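Local coordinates for protein glycine cleavage system transcriptional repressor, putative (PDB 1U8S) that probably acts as a transcriptional repressor of the glycine cleavage system and is built from two ACT domains, at residues L26-C32 / N58-V62; Y97-K103 / N139-A144. All blocks are in the same frame, centred on the assembly; numbering follows the deposited sequence.

Contact 1. Residues L26-C32 / N58-V62; sequences LVTQAGC and NITRV
The carboxamide of N58 lies across the carbonyl of A30, whose O stands over one amide face, 3.1 Å from N58 CG, with its C=O bond pointing at that face. N58 OD1 is 3.0 Å from A30 O, but both are acceptors and do not bond; N58 ND2 instead gives a hydrogen to a water at 2.7 Å, which donates in turn to G31 O. This is the Schellman motif ending helix 19-28, packed against helix 56-71 in the N-terminal ACT domain. G31 has positive phi, and its N and the N of C32 bond back to T28 O and, weakly, V27 O. Deeper in, the C32 thiol points at N58 O, 3.8 Å from SG, and V62 CG2 flanks the sulfur; C32 SG lies 3.9 Å from I59 CD1. L26 CD2 and V27 CG2 approach V62 CG1 more loosely, while I52 of strand 45-54 and I9 of strand 5-14 pack on V62 from the sheet. K103 NZ of the second subunit bonds T28 O and C32 O at the helix end. V62 CG2, anti to its carbonyl carbon (CG1 chi1 179°), touches both A30 CB and C32 SG, 3.4 Å from each.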
# COMPACT_ATOMS: atom_id res chain seq x y z
N LEU B 26 -6.93 -17.97 -0.98
CA LEU B 26 -6.35 -18.79 0.07
C LEU B 26 -6.72 -18.23 1.44
O LEU B 26 -7.05 -18.98 2.36
CB LEU B 26 -4.82 -18.82 -0.11
CG LEU B 26 -3.99 -19.79 0.72
CD1 LEU B 26 -2.67 -20.04 0.01
CD2 LEU B 26 -3.76 -19.23 2.12
N VAL B 27 -6.67 -16.91 1.57
CA VAL B 27 -7.00 -16.24 2.82
C VAL B 27 -8.47 -16.35 3.23
O VAL B 27 -8.78 -16.74 4.36
CB VAL B 27 -6.60 -14.75 2.77
CG1 VAL B 27 -7.11 -14.02 3.99
CG2 VAL B 27 -5.09 -14.63 2.69
N THR B 28 -9.37 -15.99 2.32
CA THR B 28 -10.79 -16.05 2.62
C THR B 28 -11.25 -17.49 2.77
O THR B 28 -12.06 -17.79 3.65
CB THR B 28 -11.63 -15.37 1.52
OG1 THR B 28 -11.38 -16.02 0.26
CG2 THR B 28 -11.28 -13.90 1.41
N GLN B 29 -10.73 -18.37 1.92
CA GLN B 29 -11.08 -19.79 1.96
C GLN B 29 -10.44 -20.50 3.17
O GLN B 29 -10.61 -21.70 3.35
CB GLN B 29 -10.65 -20.50 0.66
CG GLN B 29 -11.61 -20.28 -0.52
CD GLN B 29 -11.33 -21.20 -1.70
OE1 GLN B 29 -11.00 -22.38 -1.52
NE2 GLN B 29 -11.47 -20.68 -2.92
N ALA B 30 -9.72 -19.74 3.99
CA ALA B 30 -9.08 -20.27 5.19
C ALA B 30 -9.92 -19.92 6.41
O ALA B 30 -9.65 -20.39 7.52
CB ALA B 30 -7.68 -19.71 5.34
N GLY B 31 -10.94 -19.09 6.21
CA GLY B 31 -11.82 -18.69 7.29
C GLY B 31 -11.50 -17.32 7.85
O GLY B 31 -12.22 -16.81 8.72
N CYS B 32 -10.44 -16.70 7.35
CA CYS B 32 -10.04 -15.39 7.84
C CYS B 32 -10.74 -14.24 7.14
O CYS B 32 -11.31 -14.38 6.06
CB CYS B 32 -8.53 -15.23 7.71
SG CYS B 32 -7.61 -16.52 8.53
N ASN B 58 -7.56 -21.05 12.21
CA ASN B 58 -7.60 -20.55 10.84
C ASN B 58 -6.36 -19.76 10.42
O ASN B 58 -5.91 -19.86 9.28
CB ASN B 58 -8.85 -19.70 10.64
CG ASN B 58 -10.12 -20.54 10.63
OD1 ASN B 58 -10.11 -21.68 10.18
ND2 ASN B 58 -11.22 -19.97 11.10
N ILE B 59 -5.83 -18.96 11.34
CA ILE B 59 -4.64 -18.18 11.07
C ILE B 59 -3.50 -19.16 10.78
O ILE B 59 -2.78 -19.01 9.80
CB ILE B 59 -4.27 -17.30 12.28
CG1 ILE B 59 -5.32 -16.21 12.46
CG2 ILE B 59 -2.89 -16.68 12.07
CD1 ILE B 59 -5.28 -15.13 11.38
N THR B 60 -3.35 -20.17 11.63
CA THR B 60 -2.30 -21.16 11.42
C THR B 60 -2.47 -21.75 10.02
O THR B 60 -1.50 -21.96 9.30
CB THR B 60 -2.36 -22.28 12.46
OG1 THR B 60 -2.29 -21.71 13.77
CG2 THR B 60 -1.20 -23.24 12.28
N ARG B 61 -3.72 -22.02 9.65
CA ARG B 61 -4.02 -22.57 8.34
C ARG B 61 -3.45 -21.66 7.27
O ARG B 61 -2.94 -22.14 6.25
CB ARG B 61 -5.53 -22.69 8.12
CG ARG B 61 -5.91 -23.06 6.69
CD ARG B 61 -5.58 -24.51 6.37
NE ARG B 61 -5.81 -24.82 4.96
CZ ARG B 61 -5.95 -26.06 4.48
NH1 ARG B 61 -5.88 -27.10 5.31
NH2 ARG B 61 -6.16 -26.27 3.18
N VAL B 62 -3.54 -20.36 7.50
CA VAL B 62 -3.02 -19.37 6.56
C VAL B 62 -1.50 -19.29 6.66
O VAL B 62 -0.81 -19.14 5.65
CB VAL B 62 -3.60 -17.96 6.84
CG1 VAL B 62 -3.03 -16.95 5.86
CG2 VAL B 62 -5.10 -18.00 6.73
O HOH W 1 -11.77 -17.42 11.80

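Contact 2. Residues Y97-K103 / N139-A144; sequences YVESDDK and NQFHIA
Strands 92-100 and 141-149, the two central strands of the antiparallel 2-3-1-4 sheet of the C-terminal ACT domain, pair here near the end of the first. V98 with I143 and S100 with F141 are the hydrogen-bonded pairs, each joined by two backbone bonds; the I143 N to V98 O bond is 2.8 Å long and nearly straight at 172°. Y97 with A144 and E99 with H142 are the non-hydrogen-bonded pairs, and their side chains share the sheet face turned away from helix 107-116. On that face H142 is held by two neighbours of the opposite strand. Y97 OH meets the H142 imidazole at its edge, 2.8 Å from ND1, in a hydrogen bond that either group could donate, with the two ring planes nearly perpendicular. E99 sets its CG over the centre of one face of the H142 imidazole, 3.6 Å from the ring centroid and almost on the normal, in a CH-pi contact. The carboxylate, its plane 37° from the ring's, carries OE1 above the rim of that same face, 3.4 Å from H142 CE1. On the other face V98, I143 and F141 turn toward helix 107-116, where F110 packs on V98 and I143. Past the strand end, S100 OG bonds D102 O at 2.9 Å and so ties down the turn leading to K103. That lysine sends NZ toward T28 O of the second subunit, in a weak bond, while F141, its CG anti to the backbone N (chi1 -168°), presents a ring face on which K103 CB sits 3.5 Å from the centroid.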
# COMPACT_ATOMS: atom_id res chain seq x y z
N TYR B 97 3.77 18.12 -1.84
CA TYR B 97 4.74 18.10 -2.92
C TYR B 97 5.83 19.11 -2.63
O TYR B 97 5.60 20.31 -2.60
CB TYR B 97 4.07 18.43 -4.26
CG TYR B 97 4.84 17.84 -5.40
CD1 TYR B 97 4.84 16.47 -5.62
CD2 TYR B 97 5.64 18.64 -6.23
CE1 TYR B 97 5.62 15.89 -6.64
CE2 TYR B 97 6.42 18.08 -7.25
CZ TYR B 97 6.40 16.69 -7.45
OH TYR B 97 7.15 16.11 -8.44
N VAL B 98 7.04 18.60 -2.42
CA VAL B 98 8.16 19.46 -2.11
C VAL B 98 9.20 19.39 -3.20
O VAL B 98 9.49 18.31 -3.69
CB VAL B 98 8.80 19.05 -0.75
CG1 VAL B 98 10.07 19.85 -0.49
CG2 VAL B 98 7.79 19.25 0.37
N GLU B 99 9.77 20.53 -3.57
CA GLU B 99 10.80 20.57 -4.59
C GLU B 99 12.00 21.35 -4.07
O GLU B 99 11.84 22.42 -3.49
CB GLU B 99 10.27 21.24 -5.86
CG GLU B 99 9.21 20.43 -6.59
CD GLU B 99 8.52 21.23 -7.68
OE1 GLU B 99 7.78 20.62 -8.48
OE2 GLU B 99 8.71 22.46 -7.73
N SER B 100 13.20 20.80 -4.28
CA SER B 100 14.43 21.44 -3.84
C SER B 100 15.54 21.17 -4.83
O SER B 100 15.38 20.39 -5.76
CB SER B 100 14.84 20.90 -2.47
OG SER B 100 16.09 21.45 -2.08
N ASP B 101 16.68 21.83 -4.64
CA ASP B 101 17.81 21.61 -5.52
C ASP B 101 18.80 20.73 -4.76
O ASP B 101 19.65 20.09 -5.36
CB ASP B 101 18.47 22.92 -5.89
CG ASP B 101 19.04 23.64 -4.69
OD1 ASP B 101 18.25 24.07 -3.82
OD2 ASP B 101 20.28 23.76 -4.61
N ASP B 102 18.67 20.73 -3.44
CA ASP B 102 19.52 19.93 -2.56
C ASP B 102 18.68 18.79 -2.01
O ASP B 102 17.56 19.03 -1.55
CB ASP B 102 20.02 20.76 -1.37
CG ASP B 102 21.31 21.51 -1.66
OD1 ASP B 102 21.73 22.32 -0.80
OD2 ASP B 102 21.91 21.28 -2.74
N LYS B 103 19.19 17.57 -2.04
CA LYS B 103 18.40 16.46 -1.51
C LYS B 103 18.88 16.03 -0.13
O LYS B 103 18.22 15.26 0.55
CB LYS B 103 18.42 15.27 -2.47
CG LYS B 103 19.67 14.41 -2.42
CD LYS B 103 19.41 13.06 -3.08
CE LYS B 103 20.57 12.09 -2.90
NZ LYS B 103 20.24 10.73 -3.44
N ASN B 139 18.38 18.41 -12.31
CA ASN B 139 19.16 18.63 -11.10
C ASN B 139 18.30 18.99 -9.89
O ASN B 139 18.81 19.51 -8.89
CB ASN B 139 20.21 19.72 -11.34
CG ASN B 139 19.60 20.99 -11.90
OD1 ASN B 139 19.05 20.99 -13.01
ND2 ASN B 139 19.69 22.08 -11.14
N GLN B 140 17.00 18.73 -9.98
CA GLN B 140 16.10 19.03 -8.87
C GLN B 140 15.61 17.76 -8.17
O GLN B 140 15.53 16.69 -8.77
CB GLN B 140 14.89 19.83 -9.36
CG GLN B 140 15.08 21.33 -9.29
CD GLN B 140 13.85 22.07 -9.75
OE1 GLN B 140 12.76 21.86 -9.22
NE2 GLN B 140 14.00 22.95 -10.73
N PHE B 141 15.29 17.90 -6.89
CA PHE B 141 14.81 16.78 -6.09
C PHE B 141 13.34 17.01 -5.72
O PHE B 141 13.01 18.06 -5.17
CB PHE B 141 15.66 16.67 -4.82
CG PHE B 141 15.46 15.39 -4.06
CD1 PHE B 141 15.92 14.18 -4.58
CD2 PHE B 141 14.81 15.39 -2.84
CE1 PHE B 141 15.73 12.99 -3.88
CE2 PHE B 141 14.62 14.20 -2.14
CZ PHE B 141 15.08 13.00 -2.67
N HIS B 142 12.47 16.04 -6.03
CA HIS B 142 11.04 16.16 -5.72
C HIS B 142 10.55 15.11 -4.73
O HIS B 142 10.79 13.91 -4.89
CB HIS B 142 10.17 16.04 -6.99
CG HIS B 142 10.41 17.12 -8.01
ND1 HIS B 142 9.51 17.40 -9.02
CD2 HIS B 142 11.46 17.97 -8.20
CE1 HIS B 142 9.99 18.37 -9.78
NE2 HIS B 142 11.17 18.73 -9.30
N ILE B 143 9.84 15.57 -3.70
CA ILE B 143 9.28 14.68 -2.68
C ILE B 143 7.76 14.70 -2.82
O ILE B 143 7.16 15.76 -3.01
CB ILE B 143 9.68 15.14 -1.24
CG1 ILE B 143 11.21 15.07 -1.08
CG2 ILE B 143 9.00 14.28 -0.18
CD1 ILE B 143 11.73 15.56 0.27
N ALA B 144 7.13 13.53 -2.76
CA ALA B 144 5.67 13.45 -2.84
C ALA B 144 5.17 12.53 -1.73
O ALA B 144 5.54 11.35 -1.67
CB ALA B 144 5.23 12.91 -4.20

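How the contacts relate
From the N terminus, contact 1 comes first: the end of helix 19-28 meets the start of helix 56-71, closing a loop of 25 residues that is mostly the hairpin of strands 33-42 and 45-54. The chain then passes into the second ACT domain, where contact 2 closes a loop holding helix 107-116 and strand 120-128 by pairing two central strands. The contacts are in series, neither nested nor crossed; one joins helix to helix, the other strand to strand. Within a chain their nearest atoms are about 28 Å apart, yet the dimer links them, because K103 of segment 97-103 in one subunit reaches segment 26-32 of the other.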